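PDB 5LP5: penicillin-binding protein 2 (Pbp2) from Helicobacter pylori, which probably cross-links peptidoglycan as a penicillin-binding transpeptidase during cell-wall synthesis, working in complex with the cell-shape protein MreC. Local coordinates for residues 240-254 with 263-275. Numbering follows the deposited sequence.
Sequences QKEADKLFENKRGAI and ELLVAGSYPEYNL
Tyr270 reaches from the edge strand to the C-terminal end of helix 237-246, with Phe247 CB over the centre of one ring face and Asp244 at its hydroxyl. The CH-pi contact spans 3.6 Å from Phe247 CB to the Tyr270 ring centroid; the rings, nearly parallel at 9°, are displaced laterally, so CB and the near rim (Phe247 CG to Tyr270 CD2) matter more than stacking. With CG of Tyr270 beside its own backbone N (chi1 -55°), the ring runs back over Gly268, whose lack of a side chain leaves room for the hydroxyl. There Tyr270 OH donates to Asp244 OD1 at 2.8 Å, on the carboxylate's anti side and 26° out of its plane; carboxylate and ring stand almost perpendicular. Ile254 CG2 closes on the ring edge, 3.8 Å from Tyr270 CE2. The backbones form the antiparallel hairpin of strands 252-258 and 264-270, at one margin of the transpeptidase domain's five-stranded sheet, with the helix packed on its face, roughly along the edge strand. Gly252 and Tyr270 make a hydrogen-bonded pair, as do Ile254 and Gly268. Nearer the start of both segments, Gln240 bends at its second torsion, and OE1 accepts Ala267 N at 2.7 Å. Val266 CG1 packs against Ala243 CB at 3.6 Å, close to Gln240 OE1. After the cis peptide before Pro271, Glu272 folds back: OE2 accepts Ser269 N, and OE1 is hydrogen-bonded to Ser160 OG and His161 ND1.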
loop_
_atom_site.group_PDB
_atom_site.type_symbol
_atom_site.label_atom_id
_atom_site.label_comp_id
_atom_site.label_asym_id
_atom_site.label_seq_id
_atom_site.Cartn_x
_atom_site.Cartn_y
_atom_site.Cartn_z
ATOM N N GLN A 240 16.169 15.867 -7.622
ATOM C CA GLN A 240 16.857 14.573 -7.485
ATOM C C GLN A 240 17.046 13.885 -8.823
ATOM O O GLN A 240 18.061 13.227 -9.052
ATOM C CB GLN A 240 16.123 13.622 -6.545
ATOM C CG GLN A 240 16.560 13.717 -5.078
ATOM C CD GLN A 240 17.650 12.743 -4.652
ATOM O OE1 GLN A 240 18.315 12.999 -3.667
ATOM N NE2 GLN A 240 17.812 11.621 -5.354
ATOM N N LYS A 241 16.080 14.020 -9.718
ATOM C CA LYS A 241 16.252 13.430 -11.038
ATOM C C LYS A 241 17.394 14.115 -11.770
ATOM O O LYS A 241 18.137 13.454 -12.502
ATOM C CB LYS A 241 14.960 13.463 -11.849
ATOM C CG LYS A 241 13.995 12.374 -11.433
ATOM C CD LYS A 241 12.840 12.218 -12.387
ATOM C CE LYS A 241 11.885 11.169 -11.848
ATOM N NZ LYS A 241 10.693 11.014 -12.724
ATOM N N GLU A 242 17.538 15.424 -11.555
ATOM C CA GLU A 242 18.669 16.170 -12.088
ATOM C C GLU A 242 19.949 15.601 -11.521
ATOM O O GLU A 242 20.886 15.295 -12.257
ATOM C CB GLU A 242 18.564 17.662 -11.736
ATOM C CG GLU A 242 19.724 18.526 -12.233
ATOM C CD GLU A 242 19.975 18.408 -13.731
ATOM O OE1 GLU A 242 19.086 17.943 -14.466
ATOM O OE2 GLU A 242 21.075 18.774 -14.187
ATOM N N ALA A 243 19.972 15.456 -10.201
ATOM C CA ALA A 243 21.114 14.895 -9.488
ATOM C C ALA A 243 21.511 13.536 -10.045
ATOM O O ALA A 243 22.674 13.290 -10.285
ATOM C CB ALA A 243 20.799 14.790 -8.016
ATOM N N ASP A 244 20.541 12.663 -10.276
ATOM C CA ASP A 244 20.829 11.357 -10.869
ATOM C C ASP A 244 21.477 11.541 -12.237
ATOM O O ASP A 244 22.500 10.954 -12.521
ATOM C CB ASP A 244 19.563 10.487 -10.952
ATOM C CG ASP A 244 19.214 9.792 -9.617
ATOM O OD1 ASP A 244 19.571 10.286 -8.522
ATOM O OD2 ASP A 244 18.560 8.736 -9.660
ATOM N N LYS A 245 20.892 12.380 -13.074
ATOM C CA LYS A 245 21.413 12.639 -14.429
ATOM C C LYS A 245 22.877 13.084 -14.388
ATOM O O LYS A 245 23.683 12.649 -15.187
ATOM C CB LYS A 245 20.542 13.707 -15.120
ATOM C CG LYS A 245 20.934 14.127 -16.525
ATOM C CD LYS A 245 20.446 13.154 -17.589
ATOM C CE LYS A 245 20.624 13.731 -18.997
ATOM N NZ LYS A 245 20.552 12.703 -20.081
ATOM N N LEU A 246 23.221 13.946 -13.447
ATOM C CA LEU A 246 24.569 14.491 -13.378
ATOM C C LEU A 246 25.599 13.427 -13.029
ATOM O O LEU A 246 26.726 13.480 -13.519
ATOM C CB LEU A 246 24.623 15.637 -12.363
ATOM C CG LEU A 246 23.809 16.900 -12.693
ATOM C CD1 LEU A 246 23.802 17.886 -11.526
ATOM C CD2 LEU A 246 24.341 17.570 -13.950
ATOM N N PHE A 247 25.205 12.460 -12.194
ATOM C CA PHE A 247 26.080 11.344 -11.759
ATOM C C PHE A 247 25.836 10.079 -12.575
ATOM O O PHE A 247 25.921 8.973 -12.053
ATOM C CB PHE A 247 25.857 11.019 -10.270
ATOM C CG PHE A 247 26.681 11.854 -9.331
ATOM C CD1 PHE A 247 26.258 13.100 -8.938
ATOM C CD2 PHE A 247 27.886 11.390 -8.838
ATOM C CE1 PHE A 247 27.010 13.874 -8.081
ATOM C CE2 PHE A 247 28.645 12.156 -7.968
ATOM C CZ PHE A 247 28.206 13.395 -7.589
ATOM N N GLU A 248 25.556 10.243 -13.862
ATOM C CA GLU A 248 25.033 9.154 -14.667
ATOM C C GLU A 248 26.073 8.075 -14.903
ATOM O O GLU A 248 25.741 6.889 -14.899
ATOM C CB GLU A 248 24.502 9.687 -15.989
ATOM C CG GLU A 248 23.660 8.700 -16.771
ATOM C CD GLU A 248 22.839 9.379 -17.868
ATOM O OE1 GLU A 248 22.523 10.584 -17.728
ATOM O OE2 GLU A 248 22.505 8.710 -18.879
ATOM N N ASN A 249 27.324 8.483 -15.104
ATOM C CA ASN A 249 28.450 7.542 -15.250
ATOM C C ASN A 249 29.468 7.712 -14.135
ATOM O O ASN A 249 30.629 7.416 -14.321
ATOM C CB ASN A 249 29.146 7.764 -16.600
ATOM C CG ASN A 249 28.454 7.042 -17.739
ATOM O OD1 ASN A 249 27.979 5.917 -17.557
ATOM N ND2 ASN A 249 28.388 7.682 -18.920
ATOM N N LYS A 250 29.029 8.190 -12.979
ATOM C CA LYS A 250 29.932 8.613 -11.916
ATOM C C LYS A 250 29.542 7.982 -10.585
ATOM O O LYS A 250 28.376 7.704 -10.332
ATOM C CB LYS A 250 29.897 10.145 -11.776
ATOM C CG LYS A 250 29.943 10.905 -13.096
ATOM C CD LYS A 250 30.103 12.405 -12.911
ATOM C CE LYS A 250 30.420 13.082 -14.242
ATOM N NZ LYS A 250 31.855 12.964 -14.633
ATOM N N ARG A 251 30.519 7.745 -9.723
ATOM C CA ARG A 251 30.231 7.393 -8.330
ATOM C C ARG A 251 30.557 8.580 -7.445
ATOM O O ARG A 251 31.437 9.368 -7.752
ATOM C CB ARG A 251 31.034 6.186 -7.858
ATOM C CG ARG A 251 30.743 4.929 -8.643
ATOM C CD ARG A 251 31.715 4.788 -9.793
ATOM N NE ARG A 251 31.064 4.280 -10.986
ATOM C CZ ARG A 251 31.533 4.455 -12.213
ATOM N NH1 ARG A 251 32.658 5.130 -12.423
ATOM N NH2 ARG A 251 30.882 3.950 -13.249
ATOM N N GLY A 252 29.829 8.704 -6.341
ATOM C CA GLY A 252 30.046 9.811 -5.418
ATOM C C GLY A 252 28.764 10.172 -4.714
ATOM O O GLY A 252 27.971 9.295 -4.395
ATOM N N ALA A 253 28.576 11.462 -4.464
ATOM C CA ALA A 253 27.429 11.934 -3.702
ATOM C C ALA A 253 27.188 13.421 -3.906
ATOM O O ALA A 253 28.138 14.185 -4.116
ATOM C CB ALA A 253 27.627 11.655 -2.231
ATOM N N ILE A 254 25.915 13.812 -3.823
ATOM C CA ILE A 254 25.523 15.208 -4.019
ATOM C C ILE A 254 24.386 15.674 -3.095
ATOM O O ILE A 254 23.451 14.934 -2.824
ATOM C CB ILE A 254 25.159 15.486 -5.482
ATOM C CG1 ILE A 254 24.807 16.957 -5.657
ATOM C CG2 ILE A 254 24.013 14.595 -5.939
ATOM C CD1 ILE A 254 24.843 17.376 -7.104
ATOM N N GLU A 263 16.823 21.861 5.571
ATOM C CA GLU A 263 16.083 20.948 4.721
ATOM C C GLU A 263 16.977 20.470 3.568
ATOM O O GLU A 263 17.650 21.268 2.914
ATOM C CB GLU A 263 14.800 21.603 4.194
ATOM C CG GLU A 263 13.675 21.676 5.219
ATOM C CD GLU A 263 12.367 22.248 4.674
ATOM O OE1 GLU A 263 12.370 22.831 3.562
ATOM O OE2 GLU A 263 11.333 22.104 5.375
ATOM N N LEU A 264 16.987 19.158 3.345
ATOM C CA LEU A 264 17.694 18.576 2.222
ATOM C C LEU A 264 16.746 18.433 1.020
ATOM O O LEU A 264 15.737 17.727 1.069
ATOM C CB LEU A 264 18.282 17.224 2.608
ATOM C CG LEU A 264 19.329 17.322 3.715
ATOM C CD1 LEU A 264 19.652 15.950 4.251
ATOM C CD2 LEU A 264 20.594 18.027 3.242
ATOM N N LEU A 265 17.068 19.137 -0.055
ATOM C CA LEU A 265 16.304 19.062 -1.271
ATOM C C LEU A 265 16.864 17.962 -2.172
ATOM O O LEU A 265 16.131 17.357 -2.927
ATOM C CB LEU A 265 16.320 20.411 -1.990
ATOM C CG LEU A 265 15.801 21.646 -1.225
ATOM C CD1 LEU A 265 15.957 22.933 -2.032
ATOM C CD2 LEU A 265 14.351 21.477 -0.825
ATOM N N VAL A 266 18.167 17.722 -2.097
ATOM C CA VAL A 266 18.796 16.594 -2.772
ATOM C C VAL A 266 19.697 15.841 -1.799
ATOM O O VAL A 266 20.258 16.423 -0.879
ATOM C CB VAL A 266 19.643 17.069 -3.958
ATOM C CG1 VAL A 266 20.310 15.902 -4.654
ATOM C CG2 VAL A 266 18.775 17.846 -4.940
ATOM N N ALA A 267 19.810 14.535 -2.020
ATOM C CA ALA A 267 20.758 13.650 -1.338
ATOM C C ALA A 267 20.949 12.406 -2.218
ATOM O O ALA A 267 20.220 11.400 -2.113
ATOM C CB ALA A 267 20.258 13.273 0.037
ATOM N N GLY A 268 21.918 12.493 -3.114
ATOM C CA GLY A 268 22.227 11.383 -3.978
ATOM C C GLY A 268 23.452 10.634 -3.529
ATOM O O GLY A 268 24.417 11.241 -3.090
ATOM N N SER A 269 23.409 9.312 -3.644
ATOM C CA SER A 269 24.587 8.476 -3.426
ATOM C C SER A 269 24.699 7.486 -4.561
ATOM O O SER A 269 23.763 6.746 -4.814
ATOM C CB SER A 269 24.510 7.723 -2.089
ATOM O OG SER A 269 25.498 6.686 -2.032
ATOM N N TYR A 270 25.856 7.448 -5.217
ATOM C CA TYR A 270 25.955 6.776 -6.518
ATOM C C TYR A 270 27.056 5.744 -6.592
ATOM O O TYR A 270 28.232 6.058 -6.373
ATOM C CB TYR A 270 26.122 7.808 -7.628
ATOM C CG TYR A 270 25.007 8.807 -7.581
ATOM C CD1 TYR A 270 23.787 8.540 -8.195
ATOM C CD2 TYR A 270 25.139 9.998 -6.862
ATOM C CE1 TYR A 270 22.735 9.456 -8.124
ATOM C CE2 TYR A 270 24.095 10.912 -6.782
ATOM C CZ TYR A 270 22.900 10.628 -7.416
ATOM O OH TYR A 270 21.867 11.509 -7.378
ATOM N N PRO A 271 26.678 4.503 -6.924
ATOM C CA PRO A 271 25.359 4.075 -7.372
ATOM C C PRO A 271 24.251 4.041 -6.341
ATOM O O PRO A 271 24.482 3.639 -5.212
ATOM C CB PRO A 271 25.593 2.622 -7.832
ATOM C CG PRO A 271 27.052 2.400 -7.848
ATOM C CD PRO A 271 27.643 3.392 -6.916
ATOM N N GLU A 272 23.049 4.457 -6.740
ATOM C CA GLU A 272 21.811 4.122 -6.025
ATOM C C GLU A 272 21.433 2.662 -6.393
ATOM O O GLU A 272 22.073 2.059 -7.255
ATOM C CB GLU A 272 20.670 5.089 -6.420
ATOM C CG GLU A 272 20.922 6.584 -6.213
ATOM C CD GLU A 272 20.572 7.081 -4.821
ATOM O OE1 GLU A 272 20.286 6.237 -3.952
ATOM O OE2 GLU A 272 20.590 8.314 -4.588
ATOM N N TYR A 273 20.403 2.103 -5.746
ATOM C CA TYR A 273 19.875 0.769 -6.090
ATOM C C TYR A 273 18.349 0.765 -6.039
ATOM O O TYR A 273 17.752 1.651 -5.450
ATOM C CB TYR A 273 20.444 -0.318 -5.165
ATOM C CG TYR A 273 20.074 -0.180 -3.700
ATOM C CD1 TYR A 273 19.023 -0.906 -3.151
ATOM C CD2 TYR A 273 20.776 0.677 -2.863
ATOM C CE1 TYR A 273 18.671 -0.773 -1.804
ATOM C CE2 TYR A 273 20.430 0.817 -1.522
ATOM C CZ TYR A 273 19.377 0.087 -0.998
ATOM O OH TYR A 273 19.032 0.250 0.319
ATOM N N ASN A 274 17.727 -0.236 -6.658
ATOM C CA ASN A 274 16.274 -0.245 -6.862
ATOM C C ASN A 274 15.548 -0.876 -5.701
ATOM O O ASN A 274 15.503 -2.102 -5.570
ATOM C CB ASN A 274 15.894 -0.968 -8.147
ATOM C CG ASN A 274 14.393 -0.948 -8.413
ATOM O OD1 ASN A 274 13.580 -0.598 -7.553
ATOM N ND2 ASN A 274 14.017 -1.321 -9.638
ATOM N N LEU A 275 14.914 -0.018 -4.906
ATOM C CA LEU A 275 14.266 -0.420 -3.670
ATOM C C LEU A 275 13.214 -1.512 -3.855
ATOM O O LEU A 275 12.947 -2.267 -2.925
ATOM C CB LEU A 275 13.637 0.789 -3.007
ATOM C CG LEU A 275 14.604 1.859 -2.498
ATOM C CD1 LEU A 275 13.815 3.130 -2.171
ATOM C CD2 LEU A 275 15.432 1.416 -1.280
#